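Local coordinates for protein cytochrome c, mono-and diheme variant (Methylophaga aminisulfidivorans MP, PDB 7C90) that probably transfers electrons through a covalently attached heme c, as a cytochrome cL of the bacterial methanol oxidation system, at residues Glu57-Glu60 with His61-Thr65; Lys118-Phe121 with Glu122-Gly126; Leu145-Met148 with Ala149-Ser153. One frame throughout, in Å; residues are numbered along the deposited sequence.

All three contacts are local, each made between successive turns of one helix, yet their chemistry changes with place. Contact 1, on helix 57-65, is half surface: apolar residues line its inner side, while acids, an amide and a threonine lie outside. Contacts 2 and 3 are core, on helices 117-126 and 141-153, which pack on each other within a cytochrome c family region. Contact 2 lies against the heme and combines a lysine-glutamate salt bridge with aromatic and apolar pairs; contact 3 is mostly apolar and sends its one charged group, an arginine, to partners elsewhere. Phe62 of helix 57-65 touches both core helices, and Val59 also packs on helix 141-153.

Contact 1. Residues Glu57-Glu60 with His61-Thr65; sequences EAVE and HFLNT
Residues Glu57 to Glu60 meet His61 to Asn64 one turn further along the same short helix, 57-65, a local contact on the periphery of the fold, its centre about 15 Å from that of the chain. The backbone supplies the first layer. His61 N donates to Glu57 O at 2.8 Å, and Leu63 N to Val59 O at 2.9 Å. Toward the end of the helix this weakens, for Asn64 N makes only a weak hydrogen bond to Glu60 O, at 3.3 Å.

Here the side chain of Asn64 folds back: with CG beside its own backbone N (chi1 -74°), ND2 is brought to 3.0 Å from Glu60 O, although the angle is wrong for a hydrogen bond. The Glu60 and Asn64 side chains run alongside each other, carboxylate and amide planes 89° apart, and both suit the exposed side, where polar ends can meet water. Thr65 OG1 adds a turn-closing bond of 2.8 Å to His61 O, coming from above the carbonyl plane rather than within it. The same hydroxyl lies 3.4 Å above the plane of the His61 ring, toward its rim, and is also bonded to Glu67 N, while His61 NE2 is bonded to Glu67 OE1.

On the inner side the residues are apolar. Val59 CG1 meets Leu63 CD1 at 4.2 Å, one branched side chain following the other up the helix. Val59 and Phe62 also press on Leu145 of helix 141-153, and the Phe62 ring meets that of Phe121; small Ala58 lies against Tyr70. Largely buried hydrocarbon on one side, and acids and an amide on the other, are the pattern of an amphipathic helix laid on the surface of a globular protein.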
ATOM      1  N   GLU A  57     -25.359   5.209  24.288  1.00 42.59           N
ATOM      2  CA  GLU A  57     -25.573   3.982  25.091  1.00 41.48           C
ATOM      3  C   GLU A  57     -24.637   2.870  24.578  1.00 37.61           C
ATOM      4  O   GLU A  57     -24.071   2.158  25.405  1.00 37.25           O
ATOM      5  CB  GLU A  57     -27.044   3.576  25.012  1.00 48.01           C
ATOM      6  CG  GLU A  57     -27.334   2.242  25.677  1.00 56.05           C
ATOM      7  CD  GLU A  57     -28.711   1.658  25.418  1.00 63.08           C
ATOM      8  OE1 GLU A  57     -29.441   2.194  24.563  1.00 62.46           O
ATOM      9  OE2 GLU A  57     -29.028   0.638  26.057  1.00 75.97           O
ATOM     10  N   ALA A  58     -24.494   2.705  23.258  1.00 33.16           N
ATOM     11  CA  ALA A  58     -23.575   1.716  22.649  1.00 31.81           C
ATOM     12  C   ALA A  58     -22.139   1.981  23.121  1.00 30.08           C
ATOM     13  O   ALA A  58     -21.443   1.020  23.516  1.00 29.24           O
ATOM     14  CB  ALA A  58     -23.685   1.735  21.152  1.00 34.62           C
ATOM     15  N   VAL A  59     -21.702   3.236  23.140  1.00 30.07           N
ATOM     16  CA  VAL A  59     -20.302   3.546  23.545  1.00 30.71           C
ATOM     17  C   VAL A  59     -20.158   3.244  25.042  1.00 32.91           C
ATOM     18  O   VAL A  59     -19.178   2.563  25.430  1.00 32.24           O
ATOM     19  CB  VAL A  59     -19.910   4.982  23.164  1.00 32.03           C
ATOM     20  CG1 VAL A  59     -18.660   5.445  23.893  1.00 32.77           C
ATOM     21  CG2 VAL A  59     -19.753   5.129  21.652  1.00 32.84           C
ATOM     22  N   GLU A  60     -21.083   3.698  25.878  1.00 33.33           N
ATOM     23  CA  GLU A  60     -20.955   3.461  27.348  1.00 37.26           C
ATOM     24  C   GLU A  60     -20.965   1.941  27.588  1.00 30.93           C
ATOM     25  O   GLU A  60     -20.092   1.428  28.343  1.00 30.97           O
ATOM     26  CB  GLU A  60     -22.030   4.231  28.123  1.00 44.20           C
ATOM     27  CG  GLU A  60     -21.986   3.996  29.629  1.00 54.82           C
ATOM     28  CD  GLU A  60     -23.163   4.576  30.409  1.00 63.13           C
ATOM     29  OE1 GLU A  60     -23.595   5.699  30.081  1.00 76.24           O
ATOM     30  OE2 GLU A  60     -23.659   3.890  31.339  1.00 73.27           O
ATOM     31  N   HIS A  61     -21.862   1.220  26.924  1.00 30.91           N
ATOM     32  CA  HIS A  61     -21.967  -0.261  27.036  1.00 35.73           C
ATOM     33  C   HIS A  61     -20.623  -0.898  26.630  1.00 34.54           C
ATOM     34  O   HIS A  61     -20.130  -1.814  27.339  1.00 28.80           O
ATOM     35  CB  HIS A  61     -23.114  -0.809  26.189  1.00 35.98           C
ATOM     36  CG  HIS A  61     -23.346  -2.266  26.418  1.00 40.29           C
ATOM     37  ND1 HIS A  61     -23.800  -2.753  27.627  1.00 41.00           N
ATOM     38  CD2 HIS A  61     -23.156  -3.344  25.625  1.00 42.03           C
ATOM     39  CE1 HIS A  61     -23.913  -4.058  27.560  1.00 43.07           C
ATOM     40  NE2 HIS A  61     -23.531  -4.448  26.342  1.00 43.44           N
ATOM     41  N   PHE A  62     -20.034  -0.404  25.541  1.00 31.76           N
ATOM     42  CA  PHE A  62     -18.811  -0.997  24.959  1.00 32.36           C
ATOM     43  C   PHE A  62     -17.658  -0.783  25.933  1.00 32.51           C
ATOM     44  O   PHE A  62     -16.919  -1.761  26.173  1.00 33.43           O
ATOM     45  CB  PHE A  62     -18.494  -0.460  23.563  1.00 31.96           C
ATOM     46  CG  PHE A  62     -17.223  -1.051  23.006  1.00 30.20           C
ATOM     47  CD1 PHE A  62     -17.222  -2.332  22.482  1.00 32.25           C
ATOM     48  CD2 PHE A  62     -16.020  -0.381  23.108  1.00 29.39           C
ATOM     49  CE1 PHE A  62     -16.059  -2.900  21.990  1.00 32.61           C
ATOM     50  CE2 PHE A  62     -14.844  -0.963  22.642  1.00 32.17           C
ATOM     51  CZ  PHE A  62     -14.870  -2.219  22.080  1.00 30.92           C
ATOM     52  N   LEU A  63     -17.515   0.428  26.475  1.00 33.36           N
ATOM     53  CA  LEU A  63     -16.377   0.765  27.370  1.00 37.28           C
ATOM     54  C   LEU A  63     -16.427  -0.134  28.612  1.00 39.54           C
ATOM     55  O   LEU A  63     -15.342  -0.404  29.163  1.00 40.80           O
ATOM     56  CB  LEU A  63     -16.387   2.249  27.755  1.00 37.61           C
ATOM     57  CG  LEU A  63     -16.197   3.227  26.596  1.00 43.35           C
ATOM     58  CD1 LEU A  63     -16.064   4.650  27.104  1.00 44.86           C
ATOM     59  CD2 LEU A  63     -15.003   2.830  25.757  1.00 45.79           C
ATOM     60  N   ASN A  64     -17.612  -0.617  28.995  1.00 40.48           N
ATOM     61  CA  ASN A  64     -17.821  -1.428  30.227  1.00 43.26           C
ATOM     62  C   ASN A  64     -17.660  -2.922  29.954  1.00 41.19           C
ATOM     63  O   ASN A  64     -17.283  -3.618  30.889  1.00 42.28           O
ATOM     64  CB  ASN A  64     -19.203  -1.189  30.840  1.00 44.15           C
ATOM     65  CG  ASN A  64     -19.300   0.148  31.544  1.00 51.32           C
ATOM     66  OD1 ASN A  64     -18.405   0.521  32.305  1.00 55.05           O
ATOM     67  ND2 ASN A  64     -20.377   0.877  31.293  1.00 54.24           N
ATOM     68  N   THR A  65     -18.012  -3.403  28.755  1.00 40.08           N
ATOM     69  CA  THR A  65     -18.227  -4.854  28.491  1.00 37.92           C
ATOM     70  C   THR A  65     -17.449  -5.356  27.276  1.00 36.71           C
ATOM     71  O   THR A  65     -17.366  -6.593  27.115  1.00 39.07           O
ATOM     72  CB  THR A  65     -19.708  -5.171  28.240  1.00 43.34           C
ATOM     73  OG1 THR A  65     -20.108  -4.581  26.993  1.00 38.73           O
ATOM     74  CG2 THR A  65     -20.592  -4.690  29.372  1.00 43.32           C
TER

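Contact 2. Residues Lys118-Phe121 with Glu122-Gly126; sequences KGLF and ETIYG. With HEC (heme c), chain E.
Lys118 NZ is gripped by three groups: the carboxylate of Glu122 one turn on, a water, and Val35 O. In the salt bridge NZ stands 2.9 Å from Glu122 OE2, on the syn side and 22° out of the carboxylate plane; a bend at the end of the lysine chain (chi4 -64°) turns the ammonium group there. The water, which accepts from Lys118 NZ and donates to Glu122 OE1, closes a ring. Glu122 is buried but well supplied, since Lys113 pairs with OE1 and Arg37 N bonds to OE2. With an alanine here, Lys118 and Lys113 would probably lose the carboxylate they share, and Arg37 N its acceptor.

Beside this, Phe121 and Tyr125 lie side by side, pointing the same way. Their planes differ by 14°, but the rings are slid apart, centroids 5.4 Å from each other, and barely overlap. Tyr125 CB makes an off-centre CH-pi contact with the Phe121 ring, 4.1 Å from its centroid. The Tyr125 hydroxyl bonds to Phe49 O and Asp46 O.

The remaining side faces the heme, where apolar side chains suit the methyl-bearing porphyrin rim: Leu120 CD1 lies 3.4 Å from methyl CMA and Ile124 CD1 3.6 Å from methyl CMB. Thr123 CG2 packs on the porphyrin at C2A and C3A, while OG1 is hydrogen-bonded to OD1 of Asn114, whose ND2 is hydrogen-bonded to the heme. Helix 117-126 packs on helix 141-153, Leu120 and Ile124 resting on Met148 and Phe121 on Ile144.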
ATOM      1  N   LYS A 118     -13.628  -6.313  21.176  1.00 24.05           N
ATOM      2  CA  LYS A 118     -12.664  -5.498  21.966  1.00 26.01           C
ATOM      3  C   LYS A 118     -11.393  -5.321  21.135  1.00 25.62           C
ATOM      4  O   LYS A 118     -10.896  -4.208  21.038  1.00 26.62           O
ATOM      5  CB  LYS A 118     -12.339  -6.148  23.307  1.00 27.20           C
ATOM      6  CG  LYS A 118     -11.249  -5.443  24.118  1.00 26.75           C
ATOM      7  CD  LYS A 118     -11.256  -5.882  25.562  1.00 28.87           C
ATOM      8  CE  LYS A 118     -10.197  -5.229  26.421  1.00 31.18           C
ATOM      9  NZ  LYS A 118      -8.834  -5.587  25.977  1.00 33.85           N
ATOM     10  N   GLY A 119     -10.888  -6.397  20.528  1.00 26.11           N
ATOM     11  CA  GLY A 119      -9.665  -6.305  19.712  1.00 26.98           C
ATOM     12  C   GLY A 119      -9.875  -5.446  18.470  1.00 24.89           C
ATOM     13  O   GLY A 119      -9.019  -4.611  18.176  1.00 25.31           O
ATOM     14  N   LEU A 120     -10.985  -5.634  17.763  1.00 23.77           N
ATOM     15  CA  LEU A 120     -11.309  -4.892  16.520  1.00 25.02           C
ATOM     16  C   LEU A 120     -11.341  -3.401  16.826  1.00 24.41           C
ATOM     17  O   LEU A 120     -10.767  -2.635  16.032  1.00 23.13           O
ATOM     18  CB  LEU A 120     -12.656  -5.357  15.967  1.00 26.53           C
ATOM     19  CG  LEU A 120     -13.081  -4.742  14.635  1.00 28.43           C
ATOM     20  CD1 LEU A 120     -12.015  -4.896  13.573  1.00 24.52           C
ATOM     21  CD2 LEU A 120     -14.394  -5.365  14.182  1.00 29.48           C
ATOM     22  N   PHE A 121     -12.032  -2.999  17.894  1.00 23.19           N
ATOM     23  CA  PHE A 121     -12.094  -1.574  18.295  1.00 24.15           C
ATOM     24  C   PHE A 121     -10.639  -1.096  18.530  1.00 23.62           C
ATOM     25  O   PHE A 121     -10.240  -0.070  17.971  1.00 22.86           O
ATOM     26  CB  PHE A 121     -12.979  -1.377  19.521  1.00 23.52           C
ATOM     27  CG  PHE A 121     -13.039   0.051  19.971  1.00 26.17           C
ATOM     28  CD1 PHE A 121     -12.085   0.561  20.848  1.00 28.54           C
ATOM     29  CD2 PHE A 121     -14.023   0.897  19.501  1.00 31.87           C
ATOM     30  CE1 PHE A 121     -12.109   1.896  21.223  1.00 26.92           C
ATOM     31  CE2 PHE A 121     -14.056   2.229  19.901  1.00 32.34           C
ATOM     32  CZ  PHE A 121     -13.103   2.719  20.756  1.00 27.32           C
ATOM     33  N   GLU A 122      -9.819  -1.875  19.242  1.00 20.35           N
ATOM     34  CA  GLU A 122      -8.416  -1.451  19.550  1.00 22.76           C
ATOM     35  C   GLU A 122      -7.673  -1.205  18.250  1.00 20.37           C
ATOM     36  O   GLU A 122      -6.954  -0.212  18.193  1.00 23.35           O
ATOM     37  CB  GLU A 122      -7.661  -2.463  20.413  1.00 21.69           C
ATOM     38  CG  GLU A 122      -8.257  -2.555  21.796  1.00 23.79           C
ATOM     39  CD  GLU A 122      -7.937  -3.829  22.567  1.00 31.23           C
ATOM     40  OE1 GLU A 122      -7.622  -4.864  21.923  1.00 28.12           O
ATOM     41  OE2 GLU A 122      -8.025  -3.790  23.815  1.00 32.69           O
ATOM     42  N   THR A 123      -7.830  -2.079  17.257  1.00 20.68           N
ATOM     43  CA  THR A 123      -7.050  -2.001  16.004  1.00 19.02           C
ATOM     44  C   THR A 123      -7.489  -0.710  15.294  1.00 20.07           C
ATOM     45  O   THR A 123      -6.639   0.041  14.800  1.00 20.41           O
ATOM     46  CB  THR A 123      -7.203  -3.281  15.180  1.00 19.93           C
ATOM     47  OG1 THR A 123      -6.637  -4.385  15.880  1.00 18.71           O
ATOM     48  CG2 THR A 123      -6.577  -3.159  13.808  1.00 19.20           C
ATOM     49  N   ILE A 124      -8.778  -0.437  15.247  1.00 20.54           N
ATOM     50  CA  ILE A 124      -9.300   0.763  14.541  1.00 20.86           C
ATOM     51  C   ILE A 124      -8.904   2.005  15.336  1.00 21.53           C
ATOM     52  O   ILE A 124      -8.344   2.972  14.724  1.00 19.48           O
ATOM     53  CB  ILE A 124     -10.818   0.676  14.314  1.00 23.12           C
ATOM     54  CG1 ILE A 124     -11.155  -0.540  13.444  1.00 24.76           C
ATOM     55  CG2 ILE A 124     -11.326   1.966  13.696  1.00 23.94           C
ATOM     56  CD1 ILE A 124     -12.640  -0.911  13.429  1.00 26.67           C
ATOM     57  N   TYR A 125      -9.200   2.027  16.630  1.00 19.93           N
ATOM     58  CA  TYR A 125      -8.969   3.236  17.461  1.00 22.74           C
ATOM     59  C   TYR A 125      -7.475   3.612  17.443  1.00 23.73           C
ATOM     60  O   TYR A 125      -7.168   4.812  17.137  1.00 22.82           O
ATOM     61  CB  TYR A 125      -9.568   3.003  18.851  1.00 24.55           C
ATOM     62  CG  TYR A 125      -9.533   4.203  19.735  1.00 24.61           C
ATOM     63  CD1 TYR A 125     -10.506   5.187  19.681  1.00 27.53           C
ATOM     64  CD2 TYR A 125      -8.479   4.380  20.603  1.00 26.24           C
ATOM     65  CE1 TYR A 125     -10.424   6.315  20.486  1.00 29.18           C
ATOM     66  CE2 TYR A 125      -8.392   5.492  21.418  1.00 27.64           C
ATOM     67  CZ  TYR A 125      -9.361   6.464  21.367  1.00 29.87           C
ATOM     68  OH  TYR A 125      -9.219   7.554  22.189  1.00 38.21           O
ATOM     69  N   GLY A 126      -6.601   2.644  17.787  1.00 21.98           N
ATOM     70  CA  GLY A 126      -5.155   2.814  18.061  1.00 23.61           C
ATOM     71  C   GLY A 126      -4.281   2.572  16.843  1.00 23.37           C
ATOM     72  O   GLY A 126      -3.126   2.915  16.898  1.00 23.90           O
TER
HETATM   73 FE   HEC E 201      -6.981  -0.857   7.978  1.00 21.45          FE
HETATM   74  CHA HEC E 201      -5.091  -3.556   8.979  1.00 21.46           C
HETATM   75  CHB HEC E 201      -9.608  -2.024   9.718  1.00 19.03           C
HETATM   76  CHC HEC E 201      -8.621   2.097   7.373  1.00 20.51           C
HETATM   77  CHD HEC E 201      -4.600  -0.046   5.679  1.00 22.30           C
HETATM   78  NA  HEC E 201      -7.248  -2.492   9.180  1.00 20.52           N
HETATM   79  C1A HEC E 201      -6.438  -3.494   9.457  1.00 20.71           C
HETATM   80  C2A HEC E 201      -6.980  -4.521  10.370  1.00 21.11           C
HETATM   81  C3A HEC E 201      -8.325  -4.036  10.627  1.00 21.67           C
HETATM   82  C4A HEC E 201      -8.396  -2.823   9.781  1.00 20.85           C
HETATM   83  CMA HEC E 201      -9.446  -4.617  11.417  1.00 23.23           C
HETATM   84  CAA HEC E 201      -6.319  -5.727  10.924  1.00 22.48           C
HETATM   85  CBA HEC E 201      -6.973  -6.869  10.166  1.00 23.96           C
HETATM   86  CGA HEC E 201      -6.523  -8.201  10.670  1.00 26.05           C
HETATM   87  O1A HEC E 201      -6.076  -8.292  11.828  1.00 24.96           O
HETATM   88  O2A HEC E 201      -6.550  -9.151   9.844  1.00 29.10           O
HETATM   89  NB  HEC E 201      -8.816  -0.110   8.477  1.00 19.63           N
HETATM   90  C1B HEC E 201      -9.771  -0.729   9.117  1.00 19.69           C
HETATM   91  C2B HEC E 201     -11.031   0.030   9.255  1.00 20.46           C
HETATM   92  C3B HEC E 201     -10.715   1.284   8.578  1.00 20.52           C
HETATM   93  C4B HEC E 201      -9.338   1.086   8.149  1.00 21.90           C
HETATM   94  CMB HEC E 201     -12.299  -0.413   9.927  1.00 21.55           C
HETATM   95  CAB HEC E 201     -11.631   2.497   8.396  1.00 22.24           C
HETATM   96  CBB HEC E 201     -11.884   3.189   9.690  1.00 21.50           C
HETATM   97  NC  HEC E 201      -6.665   0.729   6.740  1.00 21.93           N
HETATM   98  C1C HEC E 201      -7.404   1.845   6.673  1.00 22.28           C
HETATM   99  C2C HEC E 201      -6.944   2.853   5.702  1.00 21.69           C
HETATM  100  C3C HEC E 201      -5.730   2.198   5.200  1.00 23.01           C
HETATM  101  C4C HEC E 201      -5.655   0.916   5.884  1.00 20.31           C
HETATM  102  CMC HEC E 201      -7.611   4.154   5.415  1.00 21.35           C
HETATM  103  CAC HEC E 201      -4.898   2.783   4.088  1.00 26.63           C
HETATM  104  CBC HEC E 201      -4.422   4.184   4.351  1.00 25.87           C
HETATM  105  ND  HEC E 201      -5.176  -1.690   7.411  1.00 22.23           N
HETATM  106  C1D HEC E 201      -4.358  -1.249   6.473  1.00 21.63           C
HETATM  107  C2D HEC E 201      -3.126  -1.999   6.330  1.00 22.00           C
HETATM  108  C3D HEC E 201      -3.247  -3.049   7.313  1.00 21.90           C
HETATM  109  C4D HEC E 201      -4.538  -2.724   7.924  1.00 23.65           C
HETATM  110  CMD HEC E 201      -2.014  -1.700   5.399  1.00 22.66           C
HETATM  111  CAD HEC E 201      -2.272  -4.081   7.703  1.00 23.81           C
HETATM  112  CBD HEC E 201      -1.583  -3.471   8.933  1.00 27.03           C
HETATM  113  CGD HEC E 201      -0.885  -4.440   9.870  1.00 30.04           C
HETATM  114  O1D HEC E 201      -0.642  -5.596   9.481  1.00 33.49           O
HETATM  115  O2D HEC E 201      -0.516  -4.065  11.016  1.00 28.09           O
HETATM  116  O   HOH W   1      -7.766  -7.145  23.558  1.00 40.12           O

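Contact 3. Residues Leu145-Met148 with Ala149-Ser153; sequences LHIM and AWVRS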
ATOM      1  N   LEU A 145     -17.926   2.061  16.313  1.00 24.24           N
ATOM      2  CA  LEU A 145     -18.823   0.910  16.615  1.00 25.43           C
ATOM      3  C   LEU A 145     -19.807   0.689  15.452  1.00 24.45           C
ATOM      4  O   LEU A 145     -20.125  -0.449  15.157  1.00 26.08           O
ATOM      5  CB  LEU A 145     -19.565   1.161  17.928  1.00 28.28           C
ATOM      6  CG  LEU A 145     -18.681   1.270  19.159  1.00 29.21           C
ATOM      7  CD1 LEU A 145     -19.501   1.661  20.379  1.00 30.32           C
ATOM      8  CD2 LEU A 145     -17.975  -0.045  19.395  1.00 27.66           C
ATOM      9  N   HIS A 146     -20.287   1.744  14.809  1.00 28.01           N
ATOM     10  CA  HIS A 146     -21.128   1.637  13.585  1.00 27.06           C
ATOM     11  C   HIS A 146     -20.366   0.882  12.498  1.00 26.07           C
ATOM     12  O   HIS A 146     -20.902  -0.093  11.902  1.00 25.92           O
ATOM     13  CB  HIS A 146     -21.551   3.030  13.123  1.00 29.35           C
ATOM     14  CG  HIS A 146     -22.723   3.555  13.873  1.00 29.08           C
ATOM     15  ND1 HIS A 146     -22.610   4.333  14.976  1.00 31.90           N
ATOM     16  CD2 HIS A 146     -24.041   3.397  13.661  1.00 34.87           C
ATOM     17  CE1 HIS A 146     -23.809   4.688  15.395  1.00 35.32           C
ATOM     18  NE2 HIS A 146     -24.710   4.108  14.612  1.00 32.63           N
ATOM     19  N   ILE A 147     -19.132   1.306  12.246  1.00 26.47           N
ATOM     20  CA  ILE A 147     -18.284   0.679  11.189  1.00 24.92           C
ATOM     21  C   ILE A 147     -18.078  -0.775  11.563  1.00 22.95           C
ATOM     22  O   ILE A 147     -18.089  -1.630  10.677  1.00 23.35           O
ATOM     23  CB  ILE A 147     -16.953   1.443  11.019  1.00 23.44           C
ATOM     24  CG1 ILE A 147     -17.194   2.843  10.440  1.00 25.76           C
ATOM     25  CG2 ILE A 147     -15.979   0.629  10.179  1.00 23.49           C
ATOM     26  CD1 ILE A 147     -15.941   3.701  10.336  1.00 27.50           C
ATOM     27  N   MET A 148     -17.793  -1.035  12.837  1.00 25.62           N
ATOM     28  CA  MET A 148     -17.565  -2.422  13.312  1.00 24.60           C
ATOM     29  C   MET A 148     -18.818  -3.278  13.080  1.00 24.46           C
ATOM     30  O   MET A 148     -18.666  -4.399  12.535  1.00 23.65           O
ATOM     31  CB  MET A 148     -17.171  -2.451  14.777  1.00 22.96           C
ATOM     32  CG  MET A 148     -15.724  -2.019  14.964  1.00 25.70           C
ATOM     33  SD  MET A 148     -15.381  -1.613  16.695  1.00 25.48           S
ATOM     34  CE  MET A 148     -15.816  -3.115  17.552  1.00 24.83           C
ATOM     35  N   ALA A 149     -20.006  -2.803  13.441  1.00 23.04           N
ATOM     36  CA  ALA A 149     -21.246  -3.593  13.192  1.00 24.71           C
ATOM     37  C   ALA A 149     -21.334  -3.933  11.697  1.00 24.80           C
ATOM     38  O   ALA A 149     -21.598  -5.102  11.365  1.00 28.71           O
ATOM     39  CB  ALA A 149     -22.480  -2.866  13.659  1.00 25.11           C
ATOM     40  N   TRP A 150     -21.052  -2.980  10.806  1.00 27.50           N
ATOM     41  CA  TRP A 150     -21.147  -3.223   9.336  1.00 25.61           C
ATOM     42  C   TRP A 150     -20.113  -4.268   8.922  1.00 26.76           C
ATOM     43  O   TRP A 150     -20.441  -5.150   8.133  1.00 24.91           O
ATOM     44  CB  TRP A 150     -21.031  -1.913   8.523  1.00 30.27           C
ATOM     45  CG  TRP A 150     -21.142  -2.214   7.068  1.00 31.03           C
ATOM     46  CD1 TRP A 150     -22.284  -2.429   6.352  1.00 32.52           C
ATOM     47  CD2 TRP A 150     -20.050  -2.506   6.188  1.00 31.43           C
ATOM     48  NE1 TRP A 150     -21.970  -2.790   5.076  1.00 30.53           N
ATOM     49  CE2 TRP A 150     -20.616  -2.868   4.946  1.00 30.56           C
ATOM     50  CE3 TRP A 150     -18.658  -2.512   6.336  1.00 31.00           C
ATOM     51  CZ2 TRP A 150     -19.832  -3.196   3.841  1.00 34.32           C
ATOM     52  CZ3 TRP A 150     -17.888  -2.870   5.253  1.00 30.59           C
ATOM     53  CH2 TRP A 150     -18.465  -3.197   4.019  1.00 32.96           C
ATOM     54  N   VAL A 151     -18.876  -4.175   9.413  1.00 25.23           N
ATOM     55  CA  VAL A 151     -17.799  -5.139   9.068  1.00 25.86           C
ATOM     56  C   VAL A 151     -18.251  -6.543   9.489  1.00 29.55           C
ATOM     57  O   VAL A 151     -17.983  -7.523   8.711  1.00 30.02           O
ATOM     58  CB  VAL A 151     -16.443  -4.732   9.692  1.00 27.23           C
ATOM     59  CG1 VAL A 151     -15.410  -5.833   9.563  1.00 31.36           C
ATOM     60  CG2 VAL A 151     -15.880  -3.443   9.083  1.00 29.53           C
ATOM     61  N   ARG A 152     -18.887  -6.683  10.665  1.00 26.44           N
ATOM     62  CA  ARG A 152     -19.343  -8.026  11.115  1.00 24.56           C
ATOM     63  C   ARG A 152     -20.496  -8.505  10.213  1.00 23.18           C
ATOM     64  O   ARG A 152     -20.504  -9.662   9.920  1.00 22.84           O
ATOM     65  CB  ARG A 152     -19.751  -8.019  12.583  1.00 24.25           C
ATOM     66  CG  ARG A 152     -18.619  -7.667  13.525  1.00 25.27           C
ATOM     67  CD  ARG A 152     -17.364  -8.501  13.340  1.00 24.69           C
ATOM     68  NE  ARG A 152     -16.570  -8.339  14.545  1.00 27.97           N
ATOM     69  CZ  ARG A 152     -15.295  -8.670  14.692  1.00 25.30           C
ATOM     70  NH1 ARG A 152     -14.610  -9.193  13.693  1.00 25.27           N
ATOM     71  NH2 ARG A 152     -14.702  -8.427  15.844  1.00 24.70           N
ATOM     72  N   SER A 153     -21.358  -7.612   9.734  1.00 27.17           N
ATOM     73  CA  SER A 153     -22.602  -7.941   8.987  1.00 29.80           C
ATOM     74  C   SER A 153     -22.250  -8.543   7.622  1.00 33.17           C
ATOM     75  O   SER A 153     -23.068  -9.310   7.108  1.00 35.05           O
ATOM     76  CB  SER A 153     -23.482  -6.721   8.840  1.00 29.71           C
ATOM     77  OG  SER A 153     -22.958  -5.815   7.854  1.00 31.64           O
TER
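Leu145 to Met148 bond to Ala149 to Arg152 by four backbone hydrogen bonds, the regular i-to-i+4 ladder of helix 141-153. Ala149 N to Leu145 O and Val151 N to Ile147 O are each 2.9 Å long. At the far end a side chain joins in, Ser153 OG donating to Trp150 O at 2.6 Å.

The apolar pair between the turns is made by two branched side chains, Ile147 CG2 meeting Val151 CG2 at 4.2 Å. In Val151, CG1 is anti to the backbone N (chi1 169°), which leaves CG2 beside that N and 3.3 Å from Ile147 O. Ile147 itself touches the heme, where an aliphatic chain fits a ring made largely of carbon. The Trp150 indole has Ile147 O at its edge, near the ring plane, and meets the ring of Phe84 elsewhere. Met148 SD lies 3.7 Å from Phe121 CA in helix 117-126, a pliable group for a close helix-helix seam.

The charged group is Arg152. Arg152 CG lies 3.4 Å from Met148 O, and the guanidinium beyond it reaches a salt bridge with Asp117, a hydrogen bond from NH1 to Asn114 O and a cation-pi contact with Trp164. The chemistry thus implies a buried helix whose backbone is held by its own hydrogen bonds and whose surface is mostly apolar, its buried positive charge probably steadied by these partners.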